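Local structure of extracellular solute-binding protein family 1 (Arthrobacter chlorophenolicus, 4R2F) at residues 205-210 against 400-404. The protein probably serves as the extracellular solute-binding component of a sugar transporter, and holds the disaccharide laminaribiose in its ligand pocket. Numbering follows the deposited sequence.
Sequences GNHLMI and LNQFT. With BGC (beta-D-glucopyranose), chain B.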
loop_
_atom_site.group_PDB
_atom_site.type_symbol
_atom_site.label_atom_id
_atom_site.label_comp_id
_atom_site.label_asym_id
_atom_site.label_seq_id
_atom_site.Cartn_x
_atom_site.Cartn_y
_atom_site.Cartn_z
ATOM N N GLY A 205 -4.967 4.470 7.540
ATOM C CA GLY A 205 -6.375 4.815 7.730
ATOM C C GLY A 205 -7.114 4.916 6.415
ATOM O O GLY A 205 -8.228 4.386 6.284
ATOM N N ASN A 206 -6.503 5.610 5.454
ATOM C CA ASN A 206 -7.044 5.704 4.087
ATOM C C ASN A 206 -7.309 4.312 3.556
ATOM O O ASN A 206 -8.347 4.044 2.955
ATOM C CB ASN A 206 -6.046 6.379 3.149
ATOM C CG ASN A 206 -5.900 7.866 3.379
ATOM O OD1 ASN A 206 -5.087 8.507 2.724
ATOM N ND2 ASN A 206 -6.715 8.432 4.248
ATOM N N HIS A 207 -6.364 3.408 3.795
ATOM C CA HIS A 207 -6.423 2.110 3.175
ATOM C C HIS A 207 -7.493 1.258 3.818
ATOM O O HIS A 207 -8.136 0.456 3.147
ATOM C CB HIS A 207 -5.075 1.418 3.258
ATOM C CG HIS A 207 -3.983 2.151 2.544
ATOM N ND1 HIS A 207 -2.655 1.803 2.652
ATOM C CD2 HIS A 207 -4.028 3.205 1.688
ATOM C CE1 HIS A 207 -1.925 2.614 1.905
ATOM N NE2 HIS A 207 -2.738 3.470 1.306
ATOM N N LEU A 208 -7.664 1.450 5.120
ATOM C CA LEU A 208 -8.708 0.816 5.868
ATOM C C LEU A 208 -10.072 1.201 5.300
ATOM O O LEU A 208 -10.932 0.355 5.183
ATOM C CB LEU A 208 -8.624 1.213 7.345
ATOM C CG LEU A 208 -9.622 0.542 8.272
ATOM C CD1 LEU A 208 -9.582 -0.987 8.188
ATOM C CD2 LEU A 208 -9.397 1.018 9.698
ATOM N N MET A 209 -10.273 2.472 4.967
ATOM C CA MET A 209 -11.600 2.939 4.481
ATOM C C MET A 209 -11.970 2.098 3.252
ATOM O O MET A 209 -13.028 1.436 3.206
ATOM C CB MET A 209 -11.590 4.439 4.135
ATOM C CG MET A 209 -11.369 5.433 5.291
ATOM S SD MET A 209 -12.526 5.370 6.677
ATOM C CE MET A 209 -11.626 4.363 7.839
ATOM N N ILE A 210 -11.034 2.041 2.312
ATOM C CA ILE A 210 -11.260 1.339 1.061
ATOM C C ILE A 210 -11.263 -0.163 1.267
ATOM O O ILE A 210 -12.111 -0.843 0.696
ATOM C CB ILE A 210 -10.230 1.697 -0.033
ATOM C CG1 ILE A 210 -10.099 3.208 -0.203
ATOM C CG2 ILE A 210 -10.625 1.045 -1.367
ATOM C CD1 ILE A 210 -11.359 3.898 -0.648
ATOM N N LEU A 400 -9.739 11.641 -0.036
ATOM C CA LEU A 400 -9.651 10.401 0.701
ATOM C C LEU A 400 -9.110 10.689 2.113
ATOM O O LEU A 400 -9.622 10.142 3.079
ATOM C CB LEU A 400 -8.748 9.388 -0.028
ATOM C CG LEU A 400 -8.582 8.007 0.609
ATOM C CD1 LEU A 400 -9.914 7.414 1.032
ATOM C CD2 LEU A 400 -7.846 7.061 -0.343
ATOM N N ASN A 401 -8.096 11.554 2.212
ATOM C CA ASN A 401 -7.519 11.895 3.521
ATOM C C ASN A 401 -8.582 12.395 4.469
ATOM O O ASN A 401 -8.718 11.896 5.592
ATOM C CB ASN A 401 -6.407 12.932 3.398
ATOM C CG ASN A 401 -5.129 12.356 2.790
ATOM O OD1 ASN A 401 -4.506 12.965 1.938
ATOM N ND2 ASN A 401 -4.734 11.193 3.248
ATOM N N GLN A 402 -9.364 13.351 3.981
ATOM C CA GLN A 402 -10.395 14.056 4.786
ATOM C C GLN A 402 -11.558 13.143 5.125
ATOM O O GLN A 402 -12.056 13.129 6.252
ATOM C CB GLN A 402 -10.817 15.363 4.048
ATOM C CG GLN A 402 -9.611 16.303 3.916
ATOM C CD GLN A 402 -9.843 17.624 3.179
ATOM O OE1 GLN A 402 -9.014 18.549 3.252
ATOM N NE2 GLN A 402 -10.942 17.716 2.460
ATOM N N PHE A 403 -11.953 12.311 4.170
ATOM C CA PHE A 403 -12.951 11.279 4.432
ATOM C C PHE A 403 -12.531 10.400 5.603
ATOM O O PHE A 403 -13.303 10.158 6.539
ATOM C CB PHE A 403 -13.155 10.464 3.164
ATOM C CG PHE A 403 -14.032 9.279 3.322
ATOM C CD1 PHE A 403 -15.375 9.414 3.638
ATOM C CD2 PHE A 403 -13.529 8.008 3.122
ATOM C CE1 PHE A 403 -16.182 8.308 3.770
ATOM C CE2 PHE A 403 -14.340 6.907 3.233
ATOM C CZ PHE A 403 -15.671 7.054 3.567
ATOM N N THR A 404 -11.290 9.945 5.565
ATOM C CA THR A 404 -10.776 9.079 6.612
ATOM C C THR A 404 -10.835 9.769 7.976
ATOM O O THR A 404 -11.215 9.155 8.965
ATOM C CB THR A 404 -9.316 8.629 6.317
ATOM O OG1 THR A 404 -9.240 8.022 5.021
ATOM C CG2 THR A 404 -8.848 7.628 7.363
HETATM C C2 BGC B . 1.173 2.003 -0.986
HETATM C C3 BGC B . 1.213 2.840 -2.265
HETATM C C4 BGC B . 0.280 4.036 -2.131
HETATM C C5 BGC B . 0.630 4.833 -0.881
HETATM C C6 BGC B . -0.362 5.978 -0.635
HETATM C C1 BGC B . 1.624 2.926 0.133
HETATM O O2 BGC B . 2.026 0.869 -1.087
HETATM O O3 BGC B . 0.834 2.049 -3.391
HETATM O O4 BGC B . 0.447 4.903 -3.245
HETATM O O5 BGC B . 0.653 3.977 0.266
HETATM O O6 BGC B . -1.703 5.500 -0.385
HETATM O O HOH W 1 -5.938 10.450 6.175
#
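Behind the sugar pocket, two helices cross almost at right angles in a buried contact, and Asn206 on one meets Thr404 on the other where their backbones come nearest. The local axes of 205-210 and 400-404 pass 9.0 Å apart at 82°. Asn206 ND2 donates to Thr404 OG1 over 2.7 Å, a bent bond with the hydroxyl tilted out of the amide plane. Thr404 passes its own proton back along its helix to Leu400 O, 2.9 Å from OG1; that carbonyl also takes Thr404 N, the two donors arriving from opposite faces of its plane. With OG1 beside the backbone N (chi1 -55°), the threonine methyl CG2 is turned onto the backbone of Gly205, 3.4 Å from its C. A valine in place of Thr404 would probably leave the amide of Asn206 without its acceptor across the helices and freer to turn. A water links Asn206 ND2, weakly, with Asn401 O and ND2.

On the other side of Thr404, Met209 lays CG 3.4 Å from OG1. Its chain bends at chi2 and chi3, which brings SD 4.9 Å from the centroid of the Phe403 ring in an oblique Met-aromatic contact. Phe403 in turn stacks on Phe421 of helix 414-428, while Leu400 closes on the CB of Asn206 and on Ile210.

His207, the next residue after Asn206, sets off away from 400-404 at its CB and reaches the sugar with its ring: NE2 gives a nearly straight bond of 2.8 Å to O6 of the glucose, and Arg156 holds ND1. Polar and apolar contacts thus join helix 398-408 to the back of a sugar-binding helix, in the interior of a solute-binding protein fold.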